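Local coordinates for p22 protein (Trypanosoma brucei, PDB 3JV1) that serves as an accessory factor specific to the editing of cytochrome oxidase subunit II RNA and belongs to the Mam33 family, at residues A[119-122]-A[123-126]; A[137-140]-A[141-144]; A[29-32]-A[33-36]. One frame throughout, in Å; residues are numbered along the deposited sequence.

Contact 1: residues A[119-122]-A[123-126]; sequences FQKS and QLYM
The Phe119 ring and the side-chain amide of Gln123 meet obliquely, their planes 34° apart, where helix 115-121 runs out into a type I beta turn from Lys121 to Leu124. The amide reaches the far end of the ring: OE1 of Gln123 lies 4.0 Å from CE2 of Phe119, and NE2 of Gln123 comes as near to CZ. CG of Phe119 is anti to the backbone N (chi1 176°), which brings the CE2-CZ end of the ring beside the Gln123 amide, and the Gln123 chain extends back to it. The turn is closed by Leu124 N, 3.1 Å from Lys121 O; just before it, Gln123 N bonds to Gln120 O at 3.3 Å. Leu124 folds back over Lys121, with CD1 of Leu124 3.8 Å from CA of Lys121, while the ammonium of Lys121 turns away to the carbonyls of Leu109 and Asp112. Backbone bonds from Gln123 and Tyr125 tie this surface loop to the second subunit, where Val42 packs on Leu124. The hydroxyl of Ser122 reaches back to the preceding turn, OG donating to Phe119 O at 2.7 Å.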
loop_
_atom_site.group_PDB
_atom_site.type_symbol
_atom_site.label_atom_id
_atom_site.label_comp_id
_atom_site.label_asym_id
_atom_site.label_seq_id
_atom_site.Cartn_x
_atom_site.Cartn_y
_atom_site.Cartn_z
ATOM N N PHE A 119 3.255 -3.526 -8.465
ATOM C CA PHE A 119 2.402 -2.467 -8.962
ATOM C C PHE A 119 1.792 -2.809 -10.318
ATOM O O PHE A 119 0.611 -2.564 -10.556
ATOM C CB PHE A 119 3.168 -1.155 -9.076
ATOM C CG PHE A 119 2.353 -0.056 -9.663
ATOM C CD1 PHE A 119 1.298 0.496 -8.945
ATOM C CD2 PHE A 119 2.587 0.379 -10.962
ATOM C CE1 PHE A 119 0.479 1.466 -9.512
ATOM C CE2 PHE A 119 1.774 1.347 -11.542
ATOM C CZ PHE A 119 0.715 1.894 -10.812
ATOM N N GLN A 120 2.597 -3.374 -11.211
ATOM C CA GLN A 120 2.106 -3.737 -12.532
ATOM C C GLN A 120 0.996 -4.776 -12.444
ATOM O O GLN A 120 -0.013 -4.684 -13.139
ATOM C CB GLN A 120 3.258 -4.254 -13.392
ATOM C CG GLN A 120 4.188 -3.150 -13.880
ATOM C CD GLN A 120 5.423 -3.693 -14.559
ATOM O OE1 GLN A 120 5.371 -4.728 -15.224
ATOM N NE2 GLN A 120 6.544 -2.988 -14.410
ATOM N N LYS A 121 1.177 -5.765 -11.582
ATOM C CA LYS A 121 0.166 -6.798 -11.415
ATOM C C LYS A 121 -1.097 -6.276 -10.723
ATOM O O LYS A 121 -2.173 -6.847 -10.889
ATOM C CB LYS A 121 0.757 -7.987 -10.647
ATOM C CG LYS A 121 1.783 -8.755 -11.481
ATOM C CD LYS A 121 2.441 -9.901 -10.729
ATOM C CE LYS A 121 3.501 -9.415 -9.743
ATOM N NZ LYS A 121 4.290 -10.563 -9.219
ATOM N N SER A 122 -0.977 -5.188 -9.967
ATOM C CA SER A 122 -2.137 -4.630 -9.271
ATOM C C SER A 122 -3.137 -4.008 -10.250
ATOM O O SER A 122 -4.281 -3.730 -9.893
ATOM C CB SER A 122 -1.698 -3.569 -8.253
ATOM O OG SER A 122 -1.445 -2.327 -8.889
ATOM N N GLN A 123 -2.700 -3.795 -11.486
ATOM C CA GLN A 123 -3.557 -3.209 -12.513
ATOM C C GLN A 123 -4.228 -4.271 -13.374
ATOM O O GLN A 123 -5.033 -3.952 -14.242
ATOM C CB GLN A 123 -2.740 -2.283 -13.414
ATOM C CG GLN A 123 -2.112 -1.111 -12.678
ATOM C CD GLN A 123 -1.391 -0.167 -13.610
ATOM O OE1 GLN A 123 -0.408 -0.539 -14.251
ATOM N NE2 GLN A 123 -1.882 1.063 -13.699
ATOM N N LEU A 124 -3.899 -5.534 -13.130
ATOM C CA LEU A 124 -4.466 -6.633 -13.909
ATOM C C LEU A 124 -5.780 -7.143 -13.327
ATOM O O LEU A 124 -6.102 -6.884 -12.164
ATOM C CB LEU A 124 -3.467 -7.791 -13.981
ATOM C CG LEU A 124 -2.080 -7.448 -14.520
ATOM C CD1 LEU A 124 -1.186 -8.672 -14.408
ATOM C CD2 LEU A 124 -2.183 -6.974 -15.968
ATOM N N TYR A 125 -6.527 -7.874 -14.150
ATOM C CA TYR A 125 -7.798 -8.457 -13.743
ATOM C C TYR A 125 -7.517 -9.349 -12.544
ATOM O O TYR A 125 -6.577 -10.146 -12.565
ATOM C CB TYR A 125 -8.384 -9.288 -14.886
ATOM C CG TYR A 125 -9.722 -9.926 -14.580
ATOM C CD1 TYR A 125 -10.789 -9.166 -14.099
ATOM C CD2 TYR A 125 -9.933 -11.284 -14.815
ATOM C CE1 TYR A 125 -12.036 -9.745 -13.859
ATOM C CE2 TYR A 125 -11.173 -11.870 -14.584
ATOM C CZ TYR A 125 -12.216 -11.095 -14.107
ATOM O OH TYR A 125 -13.439 -11.678 -13.885
ATOM N N MET A 126 -8.327 -9.210 -11.501
ATOM C CA MET A 126 -8.139 -9.987 -10.284
ATOM C C MET A 126 -9.078 -11.184 -10.178
ATOM O O MET A 126 -9.248 -11.754 -9.100
ATOM C CB MET A 126 -8.321 -9.078 -9.077
ATOM C CG MET A 126 -7.305 -7.944 -9.008
ATOM S SD MET A 126 -5.620 -8.573 -8.842
ATOM C CE MET A 126 -5.683 -9.215 -7.180
#

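Contact 2: residues A[137-140]-A[141-144]; sequences LVDS and FTSY
Tyr144 N donates to Ser140 O at 2.9 Å, one of the i to i+4 bonds of the alpha helix 135-146. Phe141 N to Leu137 O and Thr142 N to Val138 O, each 3.1 Å, continue the pattern. Asp139 O appears to take two bonds from Ser143, one from N and one from OG, although the modelled position of this oxygen is less certain. With OG anti to its carbonyl carbon (chi1 -59°), the Ser143 hydroxyl faces the preceding turn, where that bond would form. Ser140 uses its hydroxyl in the same way, with its bond going to His136 O.

The apolar part of the contact is Leu137 against Phe141, one helical turn apart. The two side chains run alongside each other and point the same way, and the branch that touches is CD2 of Leu137, 3.6 Å from CE2 of Phe141. CD2 approaches the ring obliquely, while CA of Val138 lies at the ring edge, near its plane.

Leu137 and Ser140 pack on Ala10 of the second subunit, and Phe141 on Leu7 of that subunit, both in its helix 2-18. Within its own chain, Tyr144 lies against Leu85 and Phe87 of strand 83-92 and makes a cation-pi contact with Arg148, while Val138 rests on Leu130 and Leu133 of the preceding loop.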
loop_
_atom_site.group_PDB
_atom_site.type_symbol
_atom_site.label_atom_id
_atom_site.label_comp_id
_atom_site.label_asym_id
_atom_site.label_seq_id
_atom_site.Cartn_x
_atom_site.Cartn_y
_atom_site.Cartn_z
ATOM N N LEU A 137 -17.621 -25.088 -9.688
ATOM C CA LEU A 137 -16.386 -24.436 -10.104
ATOM C C LEU A 137 -15.442 -24.288 -8.928
ATOM O O LEU A 137 -14.283 -24.688 -9.005
ATOM C CB LEU A 137 -16.659 -23.052 -10.693
ATOM C CG LEU A 137 -15.838 -22.691 -11.938
ATOM C CD1 LEU A 137 -15.874 -21.193 -12.144
ATOM C CD2 LEU A 137 -14.408 -23.173 -11.797
ATOM N N VAL A 138 -15.946 -23.697 -7.850
ATOM C CA VAL A 138 -15.158 -23.485 -6.642
ATOM C C VAL A 138 -14.588 -24.795 -6.100
ATOM O O VAL A 138 -13.424 -24.848 -5.700
ATOM C CB VAL A 138 -16.008 -22.823 -5.542
ATOM C CG1 VAL A 138 -15.199 -22.710 -4.265
ATOM C CG2 VAL A 138 -16.476 -21.441 -6.007
ATOM N N ASP A 139 -15.403 -25.846 -6.080
ATOM C CA ASP A 139 -14.942 -27.132 -5.572
ATOM C C ASP A 139 -13.855 -27.711 -6.467
ATOM O O ASP A 139 -12.944 -28.373 -5.990
ATOM C CB ASP A 139 -16.088 -28.143 -5.464
ATOM C CG ASP A 139 -17.113 -27.766 -4.410
ATOM O OD1 ASP A 139 -16.831 -26.885 -3.572
ATOM O OD2 ASP A 139 -18.204 -28.368 -4.420
ATOM N N SER A 140 -13.960 -27.469 -7.767
ATOM C CA SER A 140 -12.957 -27.971 -8.687
ATOM C C SER A 140 -11.621 -27.280 -8.404
ATOM O O SER A 140 -10.570 -27.912 -8.478
ATOM C CB SER A 140 -13.399 -27.734 -10.125
ATOM O OG SER A 140 -14.516 -28.553 -10.434
ATOM N N PHE A 141 -11.664 -25.986 -8.081
ATOM C CA PHE A 141 -10.444 -25.248 -7.753
ATOM C C PHE A 141 -9.814 -25.826 -6.491
ATOM O O PHE A 141 -8.603 -26.054 -6.448
ATOM C CB PHE A 141 -10.736 -23.760 -7.526
ATOM C CG PHE A 141 -10.722 -22.934 -8.782
ATOM C CD1 PHE A 141 -9.627 -22.968 -9.639
ATOM C CD2 PHE A 141 -11.787 -22.098 -9.095
ATOM C CE1 PHE A 141 -9.585 -22.178 -10.796
ATOM C CE2 PHE A 141 -11.760 -21.301 -10.249
ATOM C CZ PHE A 141 -10.652 -21.344 -11.100
ATOM N N THR A 142 -10.633 -26.067 -5.465
ATOM C CA THR A 142 -10.130 -26.626 -4.206
ATOM C C THR A 142 -9.520 -28.027 -4.414
ATOM O O THR A 142 -8.468 -28.336 -3.852
ATOM C CB THR A 142 -11.243 -26.663 -3.110
ATOM O OG1 THR A 142 -10.729 -27.269 -1.914
ATOM C CG2 THR A 142 -12.419 -27.461 -3.572
ATOM N N SER A 143 -10.163 -28.858 -5.231
ATOM C CA SER A 143 -9.653 -30.200 -5.531
ATOM C C SER A 143 -8.327 -30.124 -6.301
ATOM O O SER A 143 -7.438 -30.942 -6.104
ATOM C CB SER A 143 -10.668 -30.976 -6.368
ATOM O OG SER A 143 -11.898 -31.076 -5.683
ATOM N N TYR A 144 -8.222 -29.151 -7.199
ATOM C CA TYR A 144 -7.011 -28.928 -7.985
ATOM C C TYR A 144 -5.843 -28.599 -7.031
ATOM O O TYR A 144 -4.733 -29.113 -7.177
ATOM C CB TYR A 144 -7.258 -27.765 -8.954
ATOM C CG TYR A 144 -6.077 -27.345 -9.792
ATOM C CD1 TYR A 144 -5.779 -27.990 -10.992
ATOM C CD2 TYR A 144 -5.287 -26.258 -9.414
ATOM C CE1 TYR A 144 -4.730 -27.556 -11.799
ATOM C CE2 TYR A 144 -4.240 -25.819 -10.208
ATOM C CZ TYR A 144 -3.966 -26.465 -11.396
ATOM O OH TYR A 144 -2.934 -26.011 -12.184
#

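Contact 3: residues A[29-32]-A[33-36]; sequences EIPE and GWTI
Pro31 and Trp34 meet across a type II beta turn, the bend that leads the chain into strand 35-37 at one side of the antiparallel sheet. CB of Pro31 lies 3.5 Å from CD1 of Trp34, approaching the indole obliquely, and the carbonyl carbon of Pro31 lies in plane at the ring edge. Trp34 CG is anti to its own carbonyl carbon (chi1 -69°), an orientation that brings CD1, on the pyrrole side of the indole, against the proline. Across the bend, Ile30 crosses Trp34 at about a right angle, its CG1 4.0 Å from CB of Trp34, and slides past Ile36 in the opposite direction. Its tip ends there, with CD1 of Ile30 3.6 Å from CB of Ile36. Farther out, helix 152-181 backs the pair through Leu154, which touches both Pro31 and Trp34, and Phe157, which touches Pro31. The buried indole also meets Met47 and Lys49 of strand 46-51 and Ile56 and Leu58 of strand 54-63. The turn is closed by Trp34 N, which donates to Pro31 O at 3.1 Å with an N-H...O angle of 154°. Gly33 occupies the third position with a positive phi of 88°, where a CB would be jammed against Glu32 O.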
loop_
_atom_site.group_PDB
_atom_site.type_symbol
_atom_site.label_atom_id
_atom_site.label_comp_id
_atom_site.label_asym_id
_atom_site.label_seq_id
_atom_site.Cartn_x
_atom_site.Cartn_y
_atom_site.Cartn_z
ATOM N N GLU A 29 7.945 -30.459 11.163
ATOM C CA GLU A 29 8.693 -31.137 10.116
ATOM C C GLU A 29 8.075 -30.643 8.816
ATOM O O GLU A 29 6.853 -30.597 8.684
ATOM C CB GLU A 29 8.553 -32.657 10.256
ATOM C CG GLU A 29 9.121 -33.177 11.572
ATOM C CD GLU A 29 8.939 -34.669 11.758
ATOM O OE1 GLU A 29 7.777 -35.136 11.777
ATOM O OE2 GLU A 29 9.964 -35.374 11.891
ATOM N N ILE A 30 8.918 -30.253 7.867
ATOM C CA ILE A 30 8.433 -29.735 6.594
ATOM C C ILE A 30 7.798 -30.825 5.747
ATOM O O ILE A 30 8.366 -31.902 5.587
ATOM C CB ILE A 30 9.572 -29.072 5.797
ATOM C CG1 ILE A 30 9.014 -28.438 4.521
ATOM C CG2 ILE A 30 10.629 -30.101 5.458
ATOM C CD1 ILE A 30 9.994 -27.543 3.811
ATOM N N PRO A 31 6.600 -30.555 5.201
ATOM C CA PRO A 31 5.871 -31.512 4.359
ATOM C C PRO A 31 6.726 -32.058 3.210
ATOM O O PRO A 31 7.493 -31.323 2.588
ATOM C CB PRO A 31 4.678 -30.694 3.863
ATOM C CG PRO A 31 4.417 -29.757 5.002
ATOM C CD PRO A 31 5.819 -29.317 5.379
ATOM N N GLU A 32 6.573 -33.353 2.943
ATOM C CA GLU A 32 7.305 -34.060 1.891
ATOM C C GLU A 32 7.262 -33.363 0.526
ATOM O O GLU A 32 6.201 -32.968 0.054
ATOM C CB GLU A 32 6.728 -35.471 1.749
ATOM C CG GLU A 32 7.601 -36.475 1.009
ATOM C CD GLU A 32 8.737 -37.008 1.862
ATOM O OE1 GLU A 32 8.487 -37.346 3.041
ATOM O OE2 GLU A 32 9.876 -37.102 1.351
ATOM N N GLY A 33 8.424 -33.228 -0.106
ATOM C CA GLY A 33 8.495 -32.593 -1.412
ATOM C C GLY A 33 8.665 -31.086 -1.389
ATOM O O GLY A 33 9.129 -30.493 -2.362
ATOM N N TRP A 34 8.297 -30.459 -0.280
ATOM C CA TRP A 34 8.412 -29.010 -0.165
ATOM C C TRP A 34 9.774 -28.544 0.295
ATOM O O TRP A 34 10.395 -29.157 1.154
ATOM C CB TRP A 34 7.381 -28.454 0.816
ATOM C CG TRP A 34 5.972 -28.532 0.339
ATOM C CD1 TRP A 34 5.073 -29.524 0.596
ATOM C CD2 TRP A 34 5.281 -27.551 -0.438
ATOM N NE1 TRP A 34 3.856 -29.215 0.034
ATOM C CE2 TRP A 34 3.957 -28.008 -0.607
ATOM C CE3 TRP A 34 5.650 -26.325 -1.008
ATOM C CZ2 TRP A 34 2.996 -27.281 -1.321
ATOM C CZ3 TRP A 34 4.691 -25.600 -1.723
ATOM C CH2 TRP A 34 3.381 -26.085 -1.869
ATOM N N THR A 35 10.231 -27.451 -0.299
ATOM C CA THR A 35 11.494 -26.844 0.076
ATOM C C THR A 35 11.044 -25.566 0.767
ATOM O O THR A 35 9.956 -25.067 0.481
ATOM C CB THR A 35 12.340 -26.482 -1.152
ATOM O OG1 THR A 35 13.589 -25.937 -0.716
ATOM C CG2 THR A 35 11.632 -25.443 -2.004
ATOM N N ILE A 36 11.842 -25.043 1.687
ATOM C CA ILE A 36 11.445 -23.820 2.358
ATOM C C ILE A 36 12.545 -22.776 2.374
ATOM O O ILE A 36 13.708 -23.065 2.642
ATOM C CB ILE A 36 10.948 -24.087 3.789
ATOM C CG1 ILE A 36 10.400 -22.790 4.383
ATOM C CG2 ILE A 36 12.062 -24.646 4.642
ATOM C CD1 ILE A 36 9.348 -23.007 5.450
#

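In the fold
Along the chain the order is contact 3, contact 1, contact 2. Contact 3 leads into strand 35-37, an outermost strand of the six-stranded antiparallel sheet. Contacts 1 and 2 come after the last strand, 95-104: contact 1 at the end of helix 115-121, contact 2 within helix 135-146, the next helix in the chain. Centres of contacts 1 and 3 are 30 Å apart, and contact 2 lies 23 Å from each; none touches another. Contacts 1 and 2 both meet the second subunit and thus belong to the subunit interface of a three-chain assembly, while contact 3 lies at the surface of one subunit, its Trp34 buried against that subunit's own sheet and helix 152-181.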